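PDB 2INB: hypothetical protein from Nostoc punctiforme, which is an XisH family protein of the PDDEXK nuclease-like clan that probably acts with XisF and XisI in the site-specific recombination of nitrogen-fixation genes. Local coordinates for residues A57-E65 and T75-Y83. Sequence-based numbering, arbitrary orientation.
Sequences AVEVKSFLE and TALGQFINY
E59, near the end of strand 54-60, drives its carboxylate into the face of helix 69-88 between A76 and F80. With CG anti to the backbone N (chi1 169°) and the chain extended beyond it, the glutamate spans the gap to the flank of the helix, crossing the F80 side chain at about a right angle. E59 OE1 lies 3.1 Å from F80 CA and comes to the edge of the F80 ring, near its plane, where the weakly positive C-H rim suits an oxygen. E59 OE2 lies 2.8 Å from A76 O, a carbonyl that already accepts the helical bond from F80 N. A76 suits this spot because its small CB lets the acid approach the helix backbone; A76 CB also packs 4.0 Å from K61 CE and meets F63 CZ at 4.3 Å. K61 bends at chi2 (-67°), running its methylenes past A76 so that K61 NZ hydrogen-bonds Q79 OE1 at 2.8 Å, 17° out of the amide's carbonyl plane. The same ammonium forms a salt bridge with E72, one turn before A76 on the helix. A methionine in place of K61 would probably leave E72 without its charge partner and the Q79 amide free to turn. The contact joins the first strand of a beta-alpha-beta unit to its crossover helix, which also packs on the second subunit. With the acid against the helix backbone and the ammonium gripped by Q79 and E72, both polar ends are held in place, an arrangement consistent with the E-X-K element of the PDDEXK clan.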
loop_
_atom_site.group_PDB
_atom_site.type_symbol
_atom_site.label_atom_id
_atom_site.label_comp_id
_atom_site.label_asym_id
_atom_site.label_seq_id
_atom_site.Cartn_x
_atom_site.Cartn_y
_atom_site.Cartn_z
ATOM N N ALA A 57 7.520 12.978 10.488
ATOM C CA ALA A 57 8.004 12.512 9.195
ATOM C C ALA A 57 6.886 12.711 8.206
ATOM O O ALA A 57 5.733 12.550 8.554
ATOM C CB ALA A 57 8.401 10.990 9.222
ATOM N N VAL A 58 7.260 13.102 6.993
ATOM C CA VAL A 58 6.258 13.437 5.961
ATOM C C VAL A 58 6.528 12.693 4.666
ATOM O O VAL A 58 7.585 12.855 4.064
ATOM C CB VAL A 58 6.171 14.986 5.694
ATOM C CG1 VAL A 58 5.013 15.256 4.678
ATOM C CG2 VAL A 58 5.953 15.751 7.019
ATOM N N GLU A 59 5.539 11.885 4.260
ATOM C CA GLU A 59 5.510 11.174 2.969
ATOM C C GLU A 59 4.815 12.080 1.975
ATOM O O GLU A 59 3.602 12.303 2.094
ATOM C CB GLU A 59 4.717 9.859 3.177
ATOM C CG GLU A 59 4.375 9.156 1.909
ATOM C CD GLU A 59 3.466 7.958 2.104
ATOM O OE1 GLU A 59 3.270 7.550 3.271
ATOM O OE2 GLU A 59 2.935 7.463 1.046
ATOM N N VAL A 60 5.567 12.641 1.037
ATOM C CA VAL A 60 5.008 13.630 0.088
ATOM C C VAL A 60 4.500 12.942 -1.142
ATOM O O VAL A 60 5.252 12.223 -1.806
ATOM C CB VAL A 60 6.035 14.682 -0.301
ATOM C CG1 VAL A 60 5.376 15.668 -1.290
ATOM C CG2 VAL A 60 6.529 15.419 0.957
ATOM N N LYS A 61 3.236 13.221 -1.483
ATOM C CA LYS A 61 2.609 12.765 -2.737
ATOM C C LYS A 61 2.014 13.976 -3.477
ATOM O O LYS A 61 1.549 14.968 -2.834
ATOM C CB LYS A 61 1.548 11.698 -2.455
ATOM C CG LYS A 61 2.155 10.442 -1.817
ATOM C CD LYS A 61 3.060 9.727 -2.812
ATOM C CE LYS A 61 3.604 8.431 -2.295
ATOM N NZ LYS A 61 4.393 7.693 -3.345
ATOM N N SER A 62 2.133 13.958 -4.797
ATOM C CA SER A 62 1.551 14.985 -5.629
ATOM C C SER A 62 0.232 14.530 -6.237
ATOM O O SER A 62 -0.581 15.356 -6.665
ATOM C CB SER A 62 2.506 15.312 -6.758
ATOM O OG SER A 62 2.616 14.177 -7.594
ATOM N N PHE A 63 0.052 13.207 -6.302
ATOM C CA PHE A 63 -1.083 12.571 -6.971
ATOM C C PHE A 63 -1.129 12.934 -8.459
ATOM O O PHE A 63 -2.197 13.012 -9.061
ATOM C CB PHE A 63 -2.406 12.782 -6.193
ATOM C CG PHE A 63 -2.588 11.795 -5.069
ATOM C CD1 PHE A 63 -1.909 11.982 -3.883
ATOM C CD2 PHE A 63 -3.367 10.637 -5.237
ATOM C CE1 PHE A 63 -2.007 11.056 -2.827
ATOM C CE2 PHE A 63 -3.477 9.713 -4.204
ATOM C CZ PHE A 63 -2.798 9.912 -3.015
ATOM N N LEU A 64 0.062 13.129 -9.026
ATOM C CA LEU A 64 0.301 13.146 -10.468
ATOM C C LEU A 64 1.300 12.009 -10.835
ATOM O O LEU A 64 1.724 11.898 -11.988
ATOM C CB LEU A 64 0.895 14.490 -10.858
ATOM C CG LEU A 64 0.036 15.732 -10.557
ATOM N N GLU A 65 1.649 11.161 -9.849
ATOM C CA GLU A 65 2.726 10.134 -9.988
ATOM C C GLU A 65 2.392 9.016 -10.959
ATOM O O GLU A 65 3.284 8.418 -11.600
ATOM C CB GLU A 65 3.029 9.447 -8.641
ATOM C CG GLU A 65 3.808 10.297 -7.638
ATOM C CD GLU A 65 2.926 11.058 -6.665
ATOM O OE1 GLU A 65 1.670 10.970 -6.758
ATOM O OE2 GLU A 65 3.513 11.761 -5.809
ATOM N N THR A 75 -0.279 2.753 -3.703
ATOM C CA THR A 75 1.141 2.825 -3.352
ATOM C C THR A 75 1.341 3.755 -2.174
ATOM O O THR A 75 2.107 3.447 -1.263
ATOM C CB THR A 75 1.946 3.282 -4.575
ATOM O OG1 THR A 75 1.812 2.281 -5.608
ATOM C CG2 THR A 75 3.437 3.589 -4.263
ATOM N N ALA A 76 0.641 4.892 -2.162
ATOM C CA ALA A 76 0.790 5.837 -1.059
ATOM C C ALA A 76 0.400 5.221 0.278
ATOM O O ALA A 76 1.027 5.466 1.315
ATOM C CB ALA A 76 -0.032 7.140 -1.290
ATOM N N LEU A 77 -0.680 4.459 0.258
ATOM C CA LEU A 77 -1.197 3.805 1.470
ATOM C C LEU A 77 -0.240 2.713 1.941
ATOM O O LEU A 77 0.058 2.590 3.126
ATOM C CB LEU A 77 -2.582 3.231 1.188
ATOM C CG LEU A 77 -3.214 2.481 2.353
ATOM C CD1 LEU A 77 -3.426 3.477 3.568
ATOM C CD2 LEU A 77 -4.599 1.872 1.929
ATOM N N GLY A 78 0.221 1.880 1.023
ATOM C CA GLY A 78 1.168 0.797 1.409
ATOM C C GLY A 78 2.448 1.383 1.989
ATOM O O GLY A 78 2.983 0.904 3.018
ATOM N N GLN A 79 2.998 2.395 1.309
ATOM C CA GLN A 79 4.156 3.095 1.828
ATOM C C GLN A 79 3.879 3.660 3.203
ATOM O O GLN A 79 4.710 3.579 4.137
ATOM C CB GLN A 79 4.567 4.221 0.858
ATOM C CG GLN A 79 5.282 3.711 -0.367
ATOM C CD GLN A 79 5.579 4.756 -1.395
ATOM O OE1 GLN A 79 4.957 5.811 -1.408
ATOM N NE2 GLN A 79 6.423 4.392 -2.362
ATOM N N PHE A 80 2.715 4.276 3.359
ATOM C CA PHE A 80 2.382 4.883 4.650
ATOM C C PHE A 80 2.428 3.826 5.775
ATOM O O PHE A 80 3.054 3.992 6.849
ATOM C CB PHE A 80 1.012 5.578 4.625
ATOM C CG PHE A 80 0.693 6.243 5.924
ATOM C CD1 PHE A 80 1.085 7.568 6.185
ATOM C CD2 PHE A 80 -0.005 5.581 6.931
ATOM C CE1 PHE A 80 0.813 8.163 7.391
ATOM C CE2 PHE A 80 -0.264 6.207 8.161
ATOM C CZ PHE A 80 0.145 7.493 8.388
ATOM N N ILE A 81 1.790 2.688 5.504
ATOM C CA ILE A 81 1.689 1.625 6.518
ATOM C C ILE A 81 3.087 1.097 6.861
ATOM O O ILE A 81 3.457 0.862 8.045
ATOM C CB ILE A 81 0.697 0.532 6.035
ATOM C CG1 ILE A 81 -0.730 1.101 6.117
ATOM C CG2 ILE A 81 0.807 -0.782 6.880
ATOM C CD1 ILE A 81 -1.747 0.290 5.392
ATOM N N ASN A 82 3.874 0.857 5.808
ATOM C CA ASN A 82 5.200 0.287 6.043
ATOM C C ASN A 82 6.145 1.280 6.711
ATOM O O ASN A 82 6.873 0.895 7.652
ATOM C CB ASN A 82 5.769 -0.243 4.740
ATOM C CG ASN A 82 5.167 -1.558 4.327
ATOM O OD1 ASN A 82 4.737 -2.346 5.163
ATOM N ND2 ASN A 82 5.178 -1.821 3.010
ATOM N N TYR A 83 6.140 2.543 6.252
ATOM C CA TYR A 83 6.995 3.519 6.897
ATOM C C TYR A 83 6.571 3.712 8.357
ATOM O O TYR A 83 7.415 3.898 9.225
ATOM C CB TYR A 83 6.991 4.863 6.150
ATOM C CG TYR A 83 7.541 4.836 4.737
ATOM C CD1 TYR A 83 8.566 3.988 4.377
ATOM C CD2 TYR A 83 7.051 5.747 3.786
ATOM C CE1 TYR A 83 9.071 3.971 3.062
ATOM C CE2 TYR A 83 7.549 5.736 2.466
ATOM C CZ TYR A 83 8.570 4.862 2.138
ATOM O OH TYR A 83 9.083 4.846 0.843
#